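Local coordinates for putative Nitroreductase (Anabaena variabilis ATCC 29413, PDB 3EO7), which binds flavin mononucleotide and probably serves as an oxidoreductase of the nitroreductase family, at residues 334-339 with 466-471; 350-355 with 472-477; 425-430 with 479-484. All blocks are in the same frame, centred on the assembly; numbering follows the deposited sequence.

Interaction 1: 334-339 with 466-471; sequences RRSTRA and RLNLAA. With FMN (flavin mononucleotide), chain B.
R334 and S336 meet N468 and L469 in a buried contact, apolar along the arginine stem and water-bridged at its polar end, where the loop after helix 325-333 passes helix 452-473 at the FMN phosphate. No direct hydrogen bond joins the two segments. Instead, R334 CD rests on the L469 methyl CD2 at 4.0 Å, the two side chains slanting across one another, with N468 CB a little farther off. CG of R334 leaves anti to the backbone N (chi1 178°), and bends at chi2 and chi3 then swing the guanidinium round to the phosphate. There R334 NH1 gives a bond to O1P (3.0 Å) and R334 NH2 one to O3P (2.9 Å), while its NE is held by A99 O. R335 comes in with NE to O2P at 2.8 Å and NH2 to O3P at 2.7 Å; S336 adds its backbone N to O2P and its hydroxyl to O1P. On the helix side, N468 ND2 is tied to G464 O, which leaves OD1 turned to two waters. One accepts from R334 NH1 and donates to N468 OD1 at 2.7 Å; the other donates to both S336 OG and N468 OD1. A leucine in place of R334 would probably leave O1P and O3P each short of a donor and the first water without its N-H. Each terminal phosphate oxygen thus takes two bonds from this loop, four of the six from guanidinium groups, an arrangement likely to stabilise the phosphate as a dianion.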
loop_
_atom_site.group_PDB
_atom_site.type_symbol
_atom_site.label_atom_id
_atom_site.label_comp_id
_atom_site.label_asym_id
_atom_site.label_seq_id
_atom_site.Cartn_x
_atom_site.Cartn_y
_atom_site.Cartn_z
ATOM N N ARG A 334 -3.550 -1.439 15.579
ATOM C CA ARG A 334 -4.376 -1.053 14.442
ATOM C C ARG A 334 -5.186 -2.215 13.919
ATOM O O ARG A 334 -4.637 -3.269 13.606
ATOM C CB ARG A 334 -3.488 -0.545 13.310
ATOM C CG ARG A 334 -4.294 -0.149 12.045
ATOM C CD ARG A 334 -3.581 -0.487 10.751
ATOM N NE ARG A 334 -3.297 -1.929 10.625
ATOM C CZ ARG A 334 -4.175 -2.864 10.317
ATOM N NH1 ARG A 334 -5.429 -2.557 10.044
ATOM N NH2 ARG A 334 -3.764 -4.116 10.240
ATOM N N ARG A 335 -6.495 -2.012 13.820
ATOM C CA ARG A 335 -7.411 -2.969 13.200
ATOM C C ARG A 335 -8.347 -2.197 12.273
ATOM O O ARG A 335 -8.620 -1.010 12.509
ATOM C CB ARG A 335 -8.273 -3.641 14.265
ATOM C CG ARG A 335 -7.519 -4.479 15.293
ATOM C CD ARG A 335 -7.325 -5.917 14.865
ATOM N NE ARG A 335 -6.425 -6.103 13.723
ATOM C CZ ARG A 335 -5.111 -6.272 13.827
ATOM N NH1 ARG A 335 -4.515 -6.285 15.007
ATOM N NH2 ARG A 335 -4.382 -6.494 12.738
ATOM N N SER A 336 -8.864 -2.882 11.250
ATOM C CA SER A 336 -9.887 -2.333 10.379
ATOM C C SER A 336 -11.199 -2.429 11.169
ATOM O O SER A 336 -11.602 -3.511 11.600
ATOM C CB SER A 336 -9.988 -3.127 9.090
ATOM O OG SER A 336 -8.823 -2.937 8.311
ATOM N N THR A 337 -11.878 -1.308 11.327
ATOM C CA THR A 337 -13.131 -1.255 12.073
ATOM C C THR A 337 -14.271 -2.004 11.367
ATOM O O THR A 337 -14.521 -1.822 10.189
ATOM C CB THR A 337 -13.509 0.199 12.291
ATOM O OG1 THR A 337 -12.359 0.891 12.797
ATOM C CG2 THR A 337 -14.703 0.339 13.251
ATOM N N ARG A 338 -14.949 -2.859 12.124
ATOM C CA ARG A 338 -16.032 -3.673 11.603
ATOM C C ARG A 338 -17.273 -2.862 11.285
ATOM O O ARG A 338 -17.931 -3.117 10.280
ATOM C CB ARG A 338 -16.401 -4.775 12.604
ATOM C CG ARG A 338 -17.573 -5.675 12.148
ATOM C CD ARG A 338 -18.114 -6.631 13.250
ATOM N NE ARG A 338 -18.994 -7.655 12.666
ATOM C CZ ARG A 338 -18.565 -8.737 12.004
ATOM N NH1 ARG A 338 -17.262 -8.950 11.817
ATOM N NH2 ARG A 338 -19.446 -9.612 11.510
ATOM N N ALA A 339 -17.579 -1.889 12.129
ATOM C CA ALA A 339 -18.805 -1.112 11.994
ATOM C C ALA A 339 -18.667 0.219 12.709
ATOM O O ALA A 339 -17.913 0.329 13.676
ATOM C CB ALA A 339 -20.006 -1.910 12.564
ATOM N N ARG A 466 -1.400 5.364 5.912
ATOM C CA ARG A 466 -1.177 6.544 6.726
ATOM C C ARG A 466 -2.511 7.011 7.301
ATOM O O ARG A 466 -2.587 7.379 8.458
ATOM C CB ARG A 466 -0.495 7.643 5.920
ATOM C CG ARG A 466 0.937 7.290 5.481
ATOM C CD ARG A 466 1.614 8.450 4.755
ATOM N NE ARG A 466 1.967 9.573 5.637
ATOM C CZ ARG A 466 3.182 9.790 6.146
ATOM N NH1 ARG A 466 4.159 8.958 5.877
ATOM N NH2 ARG A 466 3.430 10.831 6.924
ATOM N N LEU A 467 -3.565 6.973 6.493
ATOM C CA LEU A 467 -4.898 7.362 6.958
ATOM C C LEU A 467 -5.402 6.409 8.049
ATOM O O LEU A 467 -5.994 6.853 9.025
ATOM C CB LEU A 467 -5.931 7.366 5.787
ATOM C CG LEU A 467 -5.898 8.480 4.753
ATOM C CD1 LEU A 467 -6.720 8.117 3.495
ATOM C CD2 LEU A 467 -6.447 9.775 5.418
ATOM N N ASN A 468 -5.213 5.099 7.862
ATOM C CA ASN A 468 -5.638 4.105 8.837
ATOM C C ASN A 468 -4.935 4.323 10.201
ATOM O O ASN A 468 -5.574 4.328 11.237
ATOM C CB ASN A 468 -5.405 2.653 8.357
ATOM C CG ASN A 468 -6.525 2.127 7.458
ATOM O OD1 ASN A 468 -7.241 1.194 7.845
ATOM N ND2 ASN A 468 -6.685 2.711 6.272
ATOM N N LEU A 469 -3.622 4.507 10.163
ATOM C CA LEU A 469 -2.826 4.709 11.379
ATOM C C LEU A 469 -3.230 6.008 12.070
ATOM O O LEU A 469 -3.455 6.025 13.299
ATOM C CB LEU A 469 -1.341 4.660 11.048
ATOM C CG LEU A 469 -0.796 3.267 10.677
ATOM C CD1 LEU A 469 0.663 3.367 10.157
ATOM C CD2 LEU A 469 -0.933 2.286 11.853
ATOM N N ALA A 470 -3.383 7.074 11.305
ATOM C CA ALA A 470 -3.830 8.342 11.886
ATOM C C ALA A 470 -5.202 8.206 12.559
ATOM O O ALA A 470 -5.412 8.739 13.655
ATOM C CB ALA A 470 -3.823 9.480 10.852
ATOM N N ALA A 471 -6.123 7.505 11.913
ATOM C CA ALA A 471 -7.468 7.318 12.446
ATOM C C ALA A 471 -7.383 6.611 13.778
ATOM O O ALA A 471 -7.967 7.050 14.754
ATOM C CB ALA A 471 -8.363 6.503 11.452
HETATM N N1 FMN B . -12.954 -4.518 5.097
HETATM C C2 FMN B . -14.317 -4.528 4.854
HETATM O O2 FMN B . -15.118 -4.733 5.760
HETATM N N3 FMN B . -14.857 -4.348 3.608
HETATM C C4 FMN B . -14.078 -4.183 2.502
HETATM O O4 FMN B . -14.623 -3.840 1.436
HETATM C C4A FMN B . -12.699 -4.160 2.699
HETATM N N5 FMN B . -11.852 -4.049 1.613
HETATM C C5A FMN B . -10.463 -3.935 1.824
HETATM C C6 FMN B . -9.585 -3.705 0.771
HETATM C C7 FMN B . -8.208 -3.616 0.974
HETATM C C7M FMN B . -7.279 -3.240 -0.190
HETATM C C8 FMN B . -7.688 -3.752 2.255
HETATM C C8M FMN B . -6.232 -3.473 2.568
HETATM C C9 FMN B . -8.554 -3.979 3.341
HETATM C C9A FMN B . -9.940 -4.068 3.123
HETATM N N10 FMN B . -10.800 -4.302 4.189
HETATM C C10 FMN B . -12.154 -4.331 3.989
HETATM C "C1'" FMN B . -10.281 -4.697 5.556
HETATM C "C2'" FMN B . -9.811 -6.136 5.629
HETATM O "O2'" FMN B . -10.951 -7.012 5.768
HETATM C "C3'" FMN B . -8.841 -6.288 6.799
HETATM O "O3'" FMN B . -7.639 -5.558 6.535
HETATM C "C4'" FMN B . -8.527 -7.750 7.166
HETATM O "O4'" FMN B . -9.732 -8.449 7.589
HETATM C "C5'" FMN B . -7.480 -7.801 8.262
HETATM O "O5'" FMN B . -7.891 -7.124 9.419
HETATM P P FMN B . -7.068 -5.918 10.027
HETATM O O1P FMN B . -7.076 -4.787 9.004
HETATM O O2P FMN B . -7.818 -5.546 11.301
HETATM O O3P FMN B . -5.667 -6.360 10.332
HETATM O O HOH W 1 -6.922 -0.039 10.217
HETATM O O HOH W 2 -8.484 -0.905 6.366
#

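Interaction 2: 350-355 with 472-477; sequences LKALLD and IQLNLG
L353, L474 and L476 all send CG anti to the carbonyl carbon (chi1 -59° in L353) with an extended chi2, and in that shape their methyls converge between helix 347-358 and the end of helix 452-473. The turn that carries two of them is a Schellman motif: N475, with its positive phi of 62°, is the C-prime residue, N475 N bonding to I472 O at 3.0 Å and L476 N to A471 O. With the chain reversed in this way, L474 and L476, on either side of N475 in sequence, both turn their CB toward the neighbouring helix.

The contact is wholly apolar. L474 pushes its CD1 branch between two successive residues of helix 347-358, touching A352 CB at 3.8 Å and L353 CD2 at 4.0 Å. L353 and L474 lie alongside each other running in opposite directions, so that the methyl end of one reaches the methyl end of the other. L353 divides its two branches: CD2 serves L474, while CD1 goes to L476, whose chain runs at a slant to it. Beyond these partners L353 also packs on A470, which sits on helix 452-473 one turn before L474, and its CD2 comes within 3.4 Å of A471 N.

This is structural packing away from the flavin, joining helix 347-358 to the helix end and turn that lead into strand 477-481, where G477 pairs with G508. On the inner side of the contact, L353 CD1 meets L476 CD1 at 4.1 Å.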
loop_
_atom_site.group_PDB
_atom_site.type_symbol
_atom_site.label_atom_id
_atom_site.label_comp_id
_atom_site.label_asym_id
_atom_site.label_seq_id
_atom_site.Cartn_x
_atom_site.Cartn_y
_atom_site.Cartn_z
ATOM N N LEU A 350 -10.706 15.407 10.938
ATOM C CA LEU A 350 -10.516 15.182 9.509
ATOM C C LEU A 350 -9.240 15.875 9.044
ATOM O O LEU A 350 -8.461 15.286 8.326
ATOM C CB LEU A 350 -11.716 15.696 8.692
ATOM C CG LEU A 350 -11.590 15.510 7.171
ATOM C CD1 LEU A 350 -11.460 14.012 6.813
ATOM C CD2 LEU A 350 -12.780 16.182 6.475
ATOM N N LYS A 351 -9.051 17.139 9.432
ATOM C CA LYS A 351 -7.835 17.870 9.039
ATOM C C LYS A 351 -6.561 17.158 9.504
ATOM O O LYS A 351 -5.567 17.119 8.766
ATOM C CB LYS A 351 -7.843 19.306 9.538
ATOM C CG LYS A 351 -8.798 20.219 8.762
ATOM C CD LYS A 351 -8.811 21.663 9.273
ATOM C CE LYS A 351 -9.442 21.788 10.643
ATOM N NZ LYS A 351 -9.579 23.249 11.055
ATOM N N ALA A 352 -6.578 16.626 10.723
ATOM C CA ALA A 352 -5.404 15.931 11.279
ATOM C C ALA A 352 -5.072 14.682 10.441
ATOM O O ALA A 352 -3.889 14.431 10.141
ATOM C CB ALA A 352 -5.618 15.592 12.755
ATOM N N LEU A 353 -6.107 13.916 10.059
ATOM C CA LEU A 353 -5.924 12.722 9.214
ATOM C C LEU A 353 -5.266 13.099 7.891
ATOM O O LEU A 353 -4.310 12.452 7.445
ATOM C CB LEU A 353 -7.257 12.023 8.937
ATOM C CG LEU A 353 -8.048 11.531 10.125
ATOM C CD1 LEU A 353 -9.350 10.873 9.644
ATOM C CD2 LEU A 353 -7.192 10.596 10.935
ATOM N N LEU A 354 -5.781 14.167 7.266
ATOM C CA LEU A 354 -5.251 14.618 5.981
ATOM C C LEU A 354 -3.819 15.130 6.127
ATOM O O LEU A 354 -2.987 14.956 5.231
ATOM C CB LEU A 354 -6.149 15.691 5.374
ATOM C CG LEU A 354 -7.561 15.252 4.994
ATOM C CD1 LEU A 354 -8.411 16.475 4.464
ATOM C CD2 LEU A 354 -7.493 14.104 3.976
ATOM N N ASP A 355 -3.546 15.793 7.233
ATOM C CA ASP A 355 -2.217 16.349 7.470
ATOM C C ASP A 355 -1.161 15.248 7.559
ATOM O O ASP A 355 -0.122 15.332 6.922
ATOM C CB ASP A 355 -2.220 17.170 8.762
ATOM C CG ASP A 355 -0.914 17.910 8.978
ATOM O OD1 ASP A 355 -0.615 18.826 8.193
ATOM O OD2 ASP A 355 -0.206 17.571 9.964
ATOM N N ILE A 472 -6.662 5.494 13.820
ATOM C CA ILE A 472 -6.518 4.724 15.053
ATOM C C ILE A 472 -5.846 5.537 16.157
ATOM O O ILE A 472 -6.295 5.497 17.300
ATOM C CB ILE A 472 -5.764 3.397 14.806
ATOM C CG1 ILE A 472 -6.559 2.495 13.838
ATOM C CG2 ILE A 472 -5.402 2.715 16.171
ATOM C CD1 ILE A 472 -8.005 2.170 14.265
ATOM N N GLN A 473 -4.805 6.305 15.827
ATOM C CA GLN A 473 -4.165 7.182 16.800
ATOM C C GLN A 473 -5.132 8.171 17.432
ATOM O O GLN A 473 -5.017 8.471 18.610
ATOM C CB GLN A 473 -3.028 7.944 16.147
ATOM C CG GLN A 473 -2.317 9.008 17.010
ATOM C CD GLN A 473 -1.656 8.466 18.259
ATOM O OE1 GLN A 473 -1.329 7.283 18.347
ATOM N NE2 GLN A 473 -1.428 9.356 19.241
ATOM N N LEU A 474 -6.078 8.660 16.635
ATOM C CA LEU A 474 -7.114 9.596 17.078
ATOM C C LEU A 474 -8.379 8.929 17.645
ATOM O O LEU A 474 -9.386 9.613 17.828
ATOM C CB LEU A 474 -7.479 10.548 15.934
ATOM C CG LEU A 474 -6.338 11.453 15.416
ATOM C CD1 LEU A 474 -6.887 12.450 14.413
ATOM C CD2 LEU A 474 -5.626 12.177 16.525
ATOM N N ASN A 475 -8.321 7.618 17.916
ATOM C CA ASN A 475 -9.451 6.878 18.508
ATOM C C ASN A 475 -10.680 6.886 17.623
ATOM O O ASN A 475 -11.826 6.879 18.100
ATOM C CB ASN A 475 -9.796 7.460 19.876
ATOM C CG ASN A 475 -8.625 7.408 20.833
ATOM O OD1 ASN A 475 -8.249 8.415 21.427
ATOM N ND2 ASN A 475 -8.019 6.248 20.948
ATOM N N LEU A 476 -10.426 6.865 16.327
ATOM C CA LEU A 476 -11.467 6.840 15.317
ATOM C C LEU A 476 -11.536 5.456 14.682
ATOM O O LEU A 476 -10.702 4.572 14.962
ATOM C CB LEU A 476 -11.179 7.889 14.246
ATOM C CG LEU A 476 -11.036 9.340 14.715
ATOM C CD1 LEU A 476 -10.674 10.204 13.476
ATOM C CD2 LEU A 476 -12.272 9.831 15.447
ATOM N N GLY A 477 -12.572 5.256 13.878
ATOM C CA GLY A 477 -12.784 4.025 13.106
ATOM C C GLY A 477 -12.366 4.243 11.663
ATOM O O GLY A 477 -12.450 5.358 11.143
#

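Interaction 3: 425-430 with 479-484; sequences QELGRD and SGIGGF. With FMN (flavin mononucleotide), chain B.
Q425, L427, S479 and I481 face one another round the pyrimidine end of the flavin, in the FMN site of the nitroreductase fold: Q425 at the N-cap position of helix 426-430, L427 in its first turn, and the other two on strand 477-481 and its end. Q425 reaches out extended beyond CG and lays its amide nearly parallel to the ring, end-on to its edge. Its OE1 accepts from FMN N3 at 2.8 Å (166°), and its NE2 donates to FMN O4 at 3.0 Å (168°), a two-point match that fixes which way round the amide sits. NE2 has a second acceptor in C422 O.

I481 comes over this pairing from one face of the flavin. Its CD1 methyl stands 3.8 Å from Q425 NE2, with CG2 beside it, and the same CD1 touches L427 CD1. L427 in turn lies with CD1 beside S479 OG and near FMN O2, joining helix to strand through this one methyl. On that face S479 places OG anti to the backbone N (chi1 -177°), above the ring plane but just outside the rim, 3.3 Å from FMN N1, and donates to G480 O at 2.9 Å.

The strand therefore backs one face of the isoalloxazine with serine hydroxyl, backbone carbonyl and isoleucine side chain in turn, while the glutamine reads its edge. At G482 the backbone reaches N5, the atom that takes up hydride in flavin chemistry: G482 N donates to FMN N5 at 3.1 Å, in a noticeably bent bond.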
loop_
_atom_site.group_PDB
_atom_site.type_symbol
_atom_site.label_atom_id
_atom_site.label_comp_id
_atom_site.label_asym_id
_atom_site.label_seq_id
_atom_site.Cartn_x
_atom_site.Cartn_y
_atom_site.Cartn_z
ATOM N N GLN A 425 -22.263 -2.174 1.799
ATOM C CA GLN A 425 -21.683 -2.220 3.140
ATOM C C GLN A 425 -22.113 -1.043 4.000
ATOM O O GLN A 425 -22.016 0.111 3.563
ATOM C CB GLN A 425 -20.173 -2.268 3.073
ATOM C CG GLN A 425 -19.677 -3.551 2.405
ATOM C CD GLN A 425 -18.178 -3.657 2.424
ATOM O OE1 GLN A 425 -17.589 -3.929 3.472
ATOM N NE2 GLN A 425 -17.546 -3.420 1.283
ATOM N N GLU A 426 -22.541 -1.349 5.228
ATOM C CA GLU A 426 -22.926 -0.329 6.209
ATOM C C GLU A 426 -21.765 0.599 6.535
ATOM O O GLU A 426 -21.972 1.739 6.961
ATOM C CB GLU A 426 -23.490 -0.961 7.480
ATOM C CG GLU A 426 -24.793 -1.648 7.229
ATOM C CD GLU A 426 -25.405 -2.267 8.475
ATOM O OE1 GLU A 426 -24.794 -2.193 9.575
ATOM O OE2 GLU A 426 -26.520 -2.822 8.341
ATOM N N LEU A 427 -20.537 0.141 6.354
ATOM C CA LEU A 427 -19.393 1.042 6.535
ATOM C C LEU A 427 -19.542 2.295 5.685
ATOM O O LEU A 427 -19.214 3.376 6.140
ATOM C CB LEU A 427 -18.069 0.351 6.197
ATOM C CG LEU A 427 -17.585 -0.710 7.187
ATOM C CD1 LEU A 427 -16.432 -1.566 6.540
ATOM C CD2 LEU A 427 -17.123 -0.134 8.538
ATOM N N GLY A 428 -20.018 2.146 4.450
ATOM C CA GLY A 428 -20.234 3.318 3.555
ATOM C C GLY A 428 -21.407 4.176 4.020
ATOM O O GLY A 428 -21.356 5.402 3.951
ATOM N N ARG A 429 -22.470 3.547 4.522
ATOM C CA ARG A 429 -23.599 4.299 4.999
ATOM C C ARG A 429 -23.297 5.110 6.251
ATOM O O ARG A 429 -23.785 6.233 6.379
ATOM C CB ARG A 429 -24.749 3.357 5.345
ATOM C CG ARG A 429 -26.078 4.040 5.717
ATOM C CD ARG A 429 -27.076 3.014 6.244
ATOM N NE ARG A 429 -26.585 2.421 7.476
ATOM C CZ ARG A 429 -27.055 1.321 8.051
ATOM N NH1 ARG A 429 -28.083 0.659 7.523
ATOM N NH2 ARG A 429 -26.481 0.883 9.163
ATOM N N ASP A 430 -22.557 4.509 7.191
ATOM C CA ASP A 430 -22.358 5.066 8.533
ATOM C C ASP A 430 -21.095 5.872 8.757
ATOM O O ASP A 430 -20.936 6.479 9.814
ATOM C CB ASP A 430 -22.413 3.924 9.556
ATOM C CG ASP A 430 -23.760 3.199 9.556
ATOM O OD1 ASP A 430 -24.773 3.837 9.220
ATOM O OD2 ASP A 430 -23.775 1.983 9.834
ATOM N N SER A 479 -11.717 1.886 7.706
ATOM C CA SER A 479 -11.595 0.684 6.925
ATOM C C SER A 479 -11.497 0.989 5.446
ATOM O O SER A 479 -12.290 1.754 4.912
ATOM C CB SER A 479 -12.779 -0.268 7.148
ATOM O OG SER A 479 -12.592 -1.490 6.414
ATOM N N GLY A 480 -10.565 0.328 4.773
ATOM C CA GLY A 480 -10.520 0.364 3.342
ATOM C C GLY A 480 -11.714 -0.417 2.813
ATOM O O GLY A 480 -12.323 -1.240 3.533
ATOM N N ILE A 481 -12.041 -0.147 1.555
ATOM C CA ILE A 481 -13.087 -0.819 0.789
ATOM C C ILE A 481 -12.490 -1.082 -0.598
ATOM O O ILE A 481 -12.233 -0.142 -1.351
ATOM C CB ILE A 481 -14.335 0.084 0.614
ATOM C CG1 ILE A 481 -14.921 0.502 1.969
ATOM C CG2 ILE A 481 -15.372 -0.604 -0.285
ATOM C CD1 ILE A 481 -15.599 -0.543 2.736
ATOM N N GLY A 482 -12.270 -2.347 -0.937
ATOM C CA GLY A 482 -11.621 -2.674 -2.210
ATOM C C GLY A 482 -12.538 -2.808 -3.399
ATOM O O GLY A 482 -12.134 -2.555 -4.537
ATOM N N GLY A 483 -13.763 -3.215 -3.127
ATOM C CA GLY A 483 -14.784 -3.461 -4.139
ATOM C C GLY A 483 -15.891 -2.426 -4.080
ATOM O O GLY A 483 -16.431 -2.114 -3.022
ATOM N N PHE A 484 -16.248 -1.897 -5.239
ATOM C CA PHE A 484 -17.243 -0.835 -5.332
ATOM C C PHE A 484 -17.806 -0.778 -6.746
ATOM O O PHE A 484 -17.262 -1.417 -7.664
ATOM C CB PHE A 484 -16.576 0.511 -4.927
ATOM C CG PHE A 484 -15.239 0.732 -5.583
ATOM C CD1 PHE A 484 -15.160 1.249 -6.863
ATOM C CD2 PHE A 484 -14.056 0.346 -4.929
ATOM C CE1 PHE A 484 -13.911 1.404 -7.493
ATOM C CE2 PHE A 484 -12.815 0.507 -5.558
ATOM C CZ PHE A 484 -12.754 1.029 -6.837
HETATM N N1 FMN B . -12.954 -4.518 5.097
HETATM C C2 FMN B . -14.317 -4.528 4.854
HETATM O O2 FMN B . -15.118 -4.733 5.760
HETATM N N3 FMN B . -14.857 -4.348 3.608
HETATM C C4 FMN B . -14.078 -4.183 2.502
HETATM O O4 FMN B . -14.623 -3.840 1.436
HETATM C C4A FMN B . -12.699 -4.160 2.699
HETATM N N5 FMN B . -11.852 -4.049 1.613
HETATM C C5A FMN B . -10.463 -3.935 1.824
HETATM C C6 FMN B . -9.585 -3.705 0.771
HETATM C C7 FMN B . -8.208 -3.616 0.974
HETATM C C7M FMN B . -7.279 -3.240 -0.190
HETATM C C8 FMN B . -7.688 -3.752 2.255
HETATM C C8M FMN B . -6.232 -3.473 2.568
HETATM C C9 FMN B . -8.554 -3.979 3.341
HETATM C C9A FMN B . -9.940 -4.068 3.123
HETATM N N10 FMN B . -10.800 -4.302 4.189
HETATM C C10 FMN B . -12.154 -4.331 3.989
HETATM C "C1'" FMN B . -10.281 -4.697 5.556
HETATM C "C2'" FMN B . -9.811 -6.136 5.629
HETATM O "O2'" FMN B . -10.951 -7.012 5.768
HETATM C "C3'" FMN B . -8.841 -6.288 6.799
HETATM O "O3'" FMN B . -7.639 -5.558 6.535
HETATM C "C4'" FMN B . -8.527 -7.750 7.166
HETATM O "O4'" FMN B . -9.732 -8.449 7.589
HETATM C "C5'" FMN B . -7.480 -7.801 8.262
HETATM O "O5'" FMN B . -7.891 -7.124 9.419
HETATM P P FMN B . -7.068 -5.918 10.027
HETATM O O1P FMN B . -7.076 -4.787 9.004
HETATM O O2P FMN B . -7.818 -5.546 11.301
HETATM O O3P FMN B . -5.667 -6.360 10.332
#

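How the interactions relate
From the N terminus, the chain runs through 334-339, 350-355 and 425-430, and then meets their partners in the same order: 466-471, 472-477 and 479-484. Every pair of contacts therefore crosses and none nests. Interaction 1 closes a loop of 126 residues, interaction 2 one of 116 and interaction 3 one of 48. The second halves are nearly continuous, since helix 452-473 supplies interaction 1, its end and following turn interaction 2, and strand 477-481 leads into interaction 3. Interactions 1 and 3 hold opposite ends of one FMN and touch where T337 O meets L427 CD2; interaction 2 ties helix 347-358 to the end of helix 452-473, and interaction 3 ties helix 426-430 to strand 477-481.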